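Local coordinates for protein alcohol dehydrogenase, zinc-containing (Thermotoga maritima, PDB 1VJ0) that probably acts as a zinc-dependent oxidoreductase of the medium-chain alcohol dehydrogenase family, with two bound zinc ions in each subunit, at residues A[20-25]-A[33-38]; A[48-53]-A[101-106]; A[141-146]-A[152-157]. All blocks are in the same frame, centred on the assembly; numbering follows the deposited sequence.

Contact 1: A[20-25]-A[33-38]; sequences AMVLEK and KEFEIS
The amide N of Ala20 donates a hydrogen bond to Lys33 O at 2.9 Å, and the return bond, from Lys33 N to Ala20 O, is equally short. The two bonds make this an antiparallel hydrogen-bonded pair. The side chains of this pair leave from one face of the sheet, where Phe35 joins them two residues further on. Its CG lies beside the backbone N and anti to the carbonyl carbon (chi1 -58°), which lets the ring continue toward the partner strand and reach Ala20 and Val22. Phe35 CE1 lies 4.0 Å from Ala20 CB, while Val22 CG2 reaches Phe35 CZ at the ring's edge, close to its plane, at 4.2 Å. Val22 CG2 also touches Lys33 CB at 4.1 Å, whereas the rest of the lysine chain runs away from the partner strand with CG anti to the backbone N (chi1 -179°). Backbone pairing continues on both sides, from Val22 to Val31 and from Phe35 to Ala18, and the Phe35 ring also meets His144. Small, branched and aromatic side chains thus line one face of an N-terminal two-stranded antiparallel beta hairpin, strands 16-22 and 31-37.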
# COMPACT_ATOMS: atom_id res chain seq x y z
N ALA A 20 0.85 41.77 20.97
CA ALA A 20 1.60 40.54 20.88
C ALA A 20 2.92 40.64 21.63
O ALA A 20 3.35 41.72 22.05
CB ALA A 20 1.82 40.20 19.37
N MET A 21 3.53 39.49 21.82
CA MET A 21 4.82 39.36 22.44
C MET A 21 5.81 39.02 21.34
O MET A 21 5.74 37.95 20.75
CB MET A 21 4.80 38.28 23.51
CG MET A 21 3.88 38.64 24.66
SD MET A 21 4.33 40.12 25.59
CE MET A 21 5.77 39.52 26.46
N VAL A 22 6.70 39.98 21.08
CA VAL A 22 7.59 39.98 19.94
C VAL A 22 9.01 39.57 20.38
O VAL A 22 9.52 40.09 21.34
CB VAL A 22 7.58 41.36 19.30
CG1 VAL A 22 8.53 41.46 18.09
CG2 VAL A 22 6.11 41.71 18.92
N LEU A 23 9.61 38.66 19.62
CA LEU A 23 11.03 38.38 19.69
C LEU A 23 11.75 39.36 18.77
O LEU A 23 11.55 39.32 17.55
CB LEU A 23 11.30 36.97 19.18
CG LEU A 23 12.76 36.46 19.23
CD1 LEU A 23 13.24 36.34 20.69
CD2 LEU A 23 12.81 35.16 18.58
N GLU A 24 12.57 40.22 19.36
CA GLU A 24 13.34 41.24 18.63
C GLU A 24 14.78 40.85 18.41
O GLU A 24 15.37 41.21 17.38
CB GLU A 24 13.42 42.51 19.46
CG GLU A 24 12.14 43.20 19.81
CD GLU A 24 12.50 44.51 20.50
OE1 GLU A 24 13.03 44.48 21.65
OE2 GLU A 24 12.39 45.56 19.82
N LYS A 25 15.35 40.18 19.42
CA LYS A 25 16.76 39.71 19.45
C LYS A 25 16.80 38.36 20.18
O LYS A 25 16.12 38.17 21.20
CB LYS A 25 17.65 40.67 20.23
CG LYS A 25 17.57 42.14 19.87
CD LYS A 25 18.77 42.87 20.44
CE LYS A 25 18.45 44.36 20.78
NZ LYS A 25 19.51 45.03 21.62
N LYS A 33 4.01 44.49 22.46
CA LYS A 33 3.81 45.55 21.50
C LYS A 33 2.35 45.60 21.03
O LYS A 33 1.69 44.56 20.99
CB LYS A 33 4.75 45.37 20.31
CG LYS A 33 4.58 46.51 19.30
CD LYS A 33 5.62 46.46 18.17
CE LYS A 33 5.94 47.89 17.68
NZ LYS A 33 6.90 47.89 16.57
N GLU A 34 1.88 46.78 20.67
CA GLU A 34 0.51 46.96 20.20
C GLU A 34 0.52 47.25 18.73
O GLU A 34 1.50 47.80 18.21
CB GLU A 34 -0.15 48.08 20.98
CG GLU A 34 -0.33 47.68 22.43
CD GLU A 34 -0.90 48.81 23.27
OE1 GLU A 34 -0.96 49.96 22.79
OE2 GLU A 34 -1.25 48.53 24.43
N PHE A 35 -0.56 46.85 18.04
CA PHE A 35 -0.69 46.99 16.57
C PHE A 35 -2.11 47.45 16.25
O PHE A 35 -3.02 47.16 16.99
CB PHE A 35 -0.46 45.68 15.86
CG PHE A 35 0.87 45.05 16.14
CD1 PHE A 35 1.05 44.24 17.26
CD2 PHE A 35 1.93 45.26 15.29
CE1 PHE A 35 2.32 43.67 17.51
CE2 PHE A 35 3.19 44.68 15.52
CZ PHE A 35 3.39 43.91 16.63
N GLU A 36 -2.32 48.19 15.17
CA GLU A 36 -3.69 48.56 14.79
C GLU A 36 -3.91 47.88 13.45
O GLU A 36 -3.13 48.05 12.51
CB GLU A 36 -3.91 50.09 14.72
CG GLU A 36 -5.22 50.46 14.01
CD GLU A 36 -5.59 51.93 14.00
OE1 GLU A 36 -4.73 52.77 14.37
OE2 GLU A 36 -6.75 52.26 13.62
N ILE A 37 -4.96 47.08 13.35
CA ILE A 37 -5.18 46.30 12.14
C ILE A 37 -6.39 46.91 11.44
O ILE A 37 -7.45 47.03 12.06
CB ILE A 37 -5.40 44.80 12.41
CG1 ILE A 37 -4.27 44.14 13.23
CG2 ILE A 37 -5.56 44.10 11.10
CD1 ILE A 37 -2.83 44.36 12.69
N SER A 38 -6.20 47.37 10.20
CA SER A 38 -7.29 47.92 9.38
C SER A 38 -7.49 46.93 8.24
O SER A 38 -8.10 45.87 8.44
CB SER A 38 -6.94 49.31 8.91
OG SER A 38 -7.96 49.82 8.07

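Contact 2: A[48-53]-A[101-106]; sequences EILSAG and GDLIVW
With CG1 beside the backbone N (chi1 -65°) and a further bend at chi2 (-70°), Ile49 turns its CD1 methyl toward Trp106, whose own CG sits between the backbone N and the carbonyl carbon (chi1 59°) and carries the indole across to meet it. Ile49 CD1 arrives in the plane of the indole, at the rim of its six-membered ring, 3.8 Å from Trp106 CH2; the two side chains cross at about a right angle. A second, separate apolar touch joins Leu50 CD1 to Leu103 CD2 at 3.8 Å, methyl against methyl, again with the side chains roughly perpendicular. The backbones stay well apart, Leu50 CA being 9.2 Å from Leu103 CA, because strand 78-86 runs between them and pairs with both. Leu50 and Ser51 both face Ala80 of that strand, a classic beta bulge, and the chain turns a corner at Leu50. Ile49 and Leu50 send their side chains to different sides. Ile49 and Trp106 meet inside the curled sheet, with Leu155 and Ile153 of strand 152-155 round the indole; Leu50 and Leu103 meet on its other side, beside helix 170-188, in the barrel-like GroES-like domain of zinc-containing alcohol dehydrogenases.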
# COMPACT_ATOMS: atom_id res chain seq x y z
N GLU A 48 -9.18 36.05 16.18
CA GLU A 48 -8.91 36.28 17.60
C GLU A 48 -8.34 35.00 18.20
O GLU A 48 -8.99 33.94 18.17
CB GLU A 48 -10.23 36.66 18.31
CG GLU A 48 -10.04 36.89 19.81
CD GLU A 48 -11.33 36.86 20.61
OE1 GLU A 48 -12.43 36.69 20.02
OE2 GLU A 48 -11.18 36.98 21.85
N ILE A 49 -7.12 35.06 18.71
CA ILE A 49 -6.51 33.89 19.36
C ILE A 49 -7.20 33.61 20.69
O ILE A 49 -7.33 34.52 21.50
CB ILE A 49 -4.98 34.07 19.56
CG1 ILE A 49 -4.23 34.14 18.21
CG2 ILE A 49 -4.38 33.00 20.46
CD1 ILE A 49 -4.18 32.81 17.45
N LEU A 50 -7.64 32.36 20.90
CA LEU A 50 -8.16 31.92 22.19
C LEU A 50 -7.22 30.99 22.94
O LEU A 50 -7.21 30.99 24.16
CB LEU A 50 -9.57 31.31 22.05
CG LEU A 50 -10.63 32.18 21.41
CD1 LEU A 50 -11.84 31.37 20.91
CD2 LEU A 50 -11.02 33.28 22.39
N SER A 51 -6.46 30.19 22.22
CA SER A 51 -5.44 29.31 22.81
C SER A 51 -4.19 29.33 21.94
O SER A 51 -4.30 29.19 20.72
CB SER A 51 -5.92 27.85 22.82
OG SER A 51 -7.20 27.70 23.39
N ALA A 52 -3.02 29.49 22.57
CA ALA A 52 -1.73 29.38 21.92
C ALA A 52 -0.83 28.42 22.66
O ALA A 52 -0.44 28.68 23.82
CB ALA A 52 -1.04 30.73 21.80
N GLY A 53 -0.45 27.32 22.02
CA GLY A 53 0.48 26.40 22.65
C GLY A 53 1.89 26.93 22.64
O GLY A 53 2.34 27.51 21.66
N GLY A 101 -17.32 34.93 14.32
CA GLY A 101 -17.85 34.15 15.44
C GLY A 101 -17.55 32.66 15.37
O GLY A 101 -17.63 31.97 16.40
N ASP A 102 -17.26 32.11 14.18
CA ASP A 102 -16.87 30.71 14.08
C ASP A 102 -15.60 30.40 14.86
O ASP A 102 -14.65 31.18 14.85
CB ASP A 102 -16.63 30.28 12.63
CG ASP A 102 -17.92 30.18 11.82
OD1 ASP A 102 -19.02 30.14 12.40
OD2 ASP A 102 -17.92 30.17 10.58
N LEU A 103 -15.57 29.22 15.49
CA LEU A 103 -14.35 28.72 16.14
C LEU A 103 -13.65 27.89 15.12
O LEU A 103 -14.29 27.12 14.39
CB LEU A 103 -14.67 27.90 17.40
CG LEU A 103 -15.47 28.64 18.48
CD1 LEU A 103 -15.86 27.72 19.60
CD2 LEU A 103 -14.70 29.83 19.03
N ILE A 104 -12.34 28.05 15.06
CA ILE A 104 -11.52 27.33 14.11
C ILE A 104 -10.19 26.88 14.68
O ILE A 104 -9.66 27.45 15.65
CB ILE A 104 -11.28 28.19 12.83
CG1 ILE A 104 -10.45 29.45 13.12
CG2 ILE A 104 -12.60 28.51 12.20
CD1 ILE A 104 -9.89 30.14 11.83
N VAL A 105 -9.65 25.84 14.04
CA VAL A 105 -8.26 25.53 14.13
C VAL A 105 -7.74 25.43 12.68
O VAL A 105 -8.52 25.42 11.72
CB VAL A 105 -7.97 24.24 14.91
CG1 VAL A 105 -8.34 24.42 16.34
CG2 VAL A 105 -8.72 23.03 14.32
N TRP A 106 -6.41 25.43 12.54
CA TRP A 106 -5.82 25.49 11.23
C TRP A 106 -4.47 24.83 11.20
O TRP A 106 -3.76 24.68 12.22
CB TRP A 106 -5.69 26.96 10.75
CG TRP A 106 -4.87 27.84 11.65
CD1 TRP A 106 -3.52 28.09 11.54
CD2 TRP A 106 -5.31 28.58 12.80
NE1 TRP A 106 -3.12 28.92 12.54
CE2 TRP A 106 -4.18 29.24 13.34
CE3 TRP A 106 -6.54 28.76 13.43
CZ2 TRP A 106 -4.25 30.05 14.47
CZ3 TRP A 106 -6.60 29.56 14.57
CH2 TRP A 106 -5.46 30.20 15.07

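Contact 3: A[141-146]-A[152-157]; sequences EYPHLR and HIVLDP
An inverse gamma turn centred on Leu145 brings the loop 141-146 against strand 152-155 of the GroES-like domain, the two running at about a right angle. From this turn Leu145 O accepts the amide of Val154 N at 3.0 Å in a nearly straight bond (N-H...O 173°), the donor lying in the carbonyl plane. Ile153 CG1 packs against the same oxygen, while the Leu145 side chain lies alongside that of His152, pointing the same way, with Leu145 CD1 3.9 Å from His152 CB. Pro143, which follows a cis peptide bond, sets its CG 4.0 Å from Val154 CG2. Arg146 starts away from the strand, but its chain bends at chi2 (-53°) and folds the guanidinium back over it. Arg146 NH1 makes a short but weak, bent bond to Val154 O (2.8 Å), and Val154 CB lies over one face of the group. Arg146 NH1 also forms a long salt bridge with Asp156 OD1 at 3.6 Å, the guanidinium and carboxylate planes turned 44° apart. The stronger partner of Asp156 is Arg137, whose NH2 bridges to OD2. Two arginines thus share one carboxylate, which probably favours its ionised form, while Val154, held firmly through its N and only weakly through its O, ties the loop to the strand by backbone and side chain alike.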
# COMPACT_ATOMS: atom_id res chain seq x y z
N GLU A 141 6.59 43.37 8.47
CA GLU A 141 5.73 43.90 7.38
C GLU A 141 4.26 43.79 7.78
O GLU A 141 3.83 42.73 8.24
CB GLU A 141 5.94 43.15 6.05
CG GLU A 141 6.25 41.66 6.14
CD GLU A 141 7.65 41.32 6.71
OE1 GLU A 141 8.65 41.92 6.24
OE2 GLU A 141 7.76 40.47 7.64
N TYR A 142 3.51 44.87 7.60
CA TYR A 142 2.07 44.89 7.85
C TYR A 142 1.45 43.76 7.04
O TYR A 142 1.89 43.57 5.93
CB TYR A 142 1.49 46.26 7.41
CG TYR A 142 0.00 46.39 7.69
CD1 TYR A 142 -0.94 45.97 6.74
CD2 TYR A 142 -0.45 46.83 8.92
CE1 TYR A 142 -2.29 46.05 6.99
CE2 TYR A 142 -1.80 46.92 9.19
CZ TYR A 142 -2.72 46.54 8.21
OH TYR A 142 -4.08 46.60 8.48
N PRO A 143 0.49 42.98 7.58
CA PRO A 143 -0.28 43.32 8.80
C PRO A 143 0.31 42.69 10.08
O PRO A 143 -0.36 42.70 11.09
CB PRO A 143 -1.65 42.75 8.47
CG PRO A 143 -1.31 41.49 7.69
CD PRO A 143 -0.15 41.87 6.85
N HIS A 144 1.57 42.23 10.03
CA HIS A 144 2.41 41.91 11.22
C HIS A 144 2.13 40.60 11.96
O HIS A 144 3.07 39.90 12.35
CB HIS A 144 2.36 43.03 12.25
CG HIS A 144 2.64 44.39 11.68
ND1 HIS A 144 3.86 44.73 11.13
CD2 HIS A 144 1.86 45.51 11.59
CE1 HIS A 144 3.81 45.99 10.70
NE2 HIS A 144 2.62 46.48 10.97
N LEU A 145 0.84 40.30 12.17
CA LEU A 145 0.39 39.23 13.08
C LEU A 145 0.43 37.87 12.41
O LEU A 145 -0.59 37.38 11.87
CB LEU A 145 -1.04 39.57 13.61
CG LEU A 145 -1.20 40.95 14.25
CD1 LEU A 145 -2.63 41.22 14.61
CD2 LEU A 145 -0.28 41.15 15.47
N ARG A 146 1.62 37.25 12.44
CA ARG A 146 1.85 36.01 11.71
C ARG A 146 2.29 34.88 12.65
O ARG A 146 2.90 33.90 12.22
CB ARG A 146 2.85 36.19 10.57
CG ARG A 146 2.41 37.14 9.48
CD ARG A 146 1.06 36.86 8.88
NE ARG A 146 0.90 37.64 7.64
CZ ARG A 146 -0.07 37.46 6.77
NH1 ARG A 146 -1.00 36.54 6.98
NH2 ARG A 146 -0.13 38.22 5.69
N HIS A 152 -4.39 38.33 18.21
CA HIS A 152 -4.96 38.04 16.89
C HIS A 152 -3.91 37.51 15.97
O HIS A 152 -2.71 37.81 16.13
CB HIS A 152 -5.57 39.32 16.27
CG HIS A 152 -6.73 39.87 17.06
ND1 HIS A 152 -6.55 40.70 18.15
CD2 HIS A 152 -8.07 39.71 16.92
CE1 HIS A 152 -7.73 40.99 18.67
NE2 HIS A 152 -8.67 40.39 17.96
N ILE A 153 -4.35 36.79 14.94
CA ILE A 153 -3.48 36.38 13.84
C ILE A 153 -4.23 36.62 12.53
O ILE A 153 -5.47 36.52 12.47
CB ILE A 153 -3.05 34.88 14.00
CG1 ILE A 153 -1.96 34.50 12.99
CG2 ILE A 153 -4.28 33.96 13.85
CD1 ILE A 153 -1.33 33.16 13.30
N VAL A 154 -3.50 36.98 11.48
CA VAL A 154 -4.05 37.08 10.15
C VAL A 154 -3.66 35.83 9.37
O VAL A 154 -2.46 35.57 9.18
CB VAL A 154 -3.51 38.32 9.40
CG1 VAL A 154 -4.06 38.37 7.98
CG2 VAL A 154 -3.87 39.60 10.19
N LEU A 155 -4.64 35.05 8.94
CA LEU A 155 -4.40 33.81 8.20
C LEU A 155 -4.57 34.10 6.71
O LEU A 155 -5.55 34.74 6.29
CB LEU A 155 -5.39 32.71 8.65
CG LEU A 155 -5.45 32.28 10.10
CD1 LEU A 155 -6.40 31.11 10.18
CD2 LEU A 155 -4.11 31.86 10.63
N ASP A 156 -3.61 33.68 5.90
CA ASP A 156 -3.70 33.80 4.44
C ASP A 156 -4.85 32.94 3.89
O ASP A 156 -5.19 31.95 4.49
CB ASP A 156 -2.43 33.26 3.79
CG ASP A 156 -1.23 34.20 3.89
OD1 ASP A 156 -1.33 35.41 3.61
OD2 ASP A 156 -0.11 33.76 4.21
N PRO A 157 -5.36 33.26 2.70
CA PRO A 157 -6.45 32.48 2.09
C PRO A 157 -6.07 31.04 1.86
O PRO A 157 -6.92 30.17 1.86
CB PRO A 157 -6.75 33.23 0.77
CG PRO A 157 -5.54 34.10 0.50
CD PRO A 157 -4.97 34.40 1.86

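How the contacts relate
From the N terminus, contact 1 closes first, across the loop that joins strands 16-22 and 31-37 of the hairpin. The chain then enters strand 45-54, and contact 2 closes a longer loop that includes helix 56-62 and strand 78-86. Contact 3 follows as a tight return from the loop 141-146 to strand 152-155. The three are in series and none encloses another. Contact 3 touches both others: Ile37 packs on Pro143 and Leu145, and Tyr142 OH probably hydrogen-bonds Ser38 N, while Glu48 meets His152 and Ile49 meets Ile153, strands 45-54 and 152-155 being neighbours in one sheet. Contacts 1 and 2 stay about 9 Å apart at their nearest atoms, so contact 3 bridges the hairpin and the larger sheet.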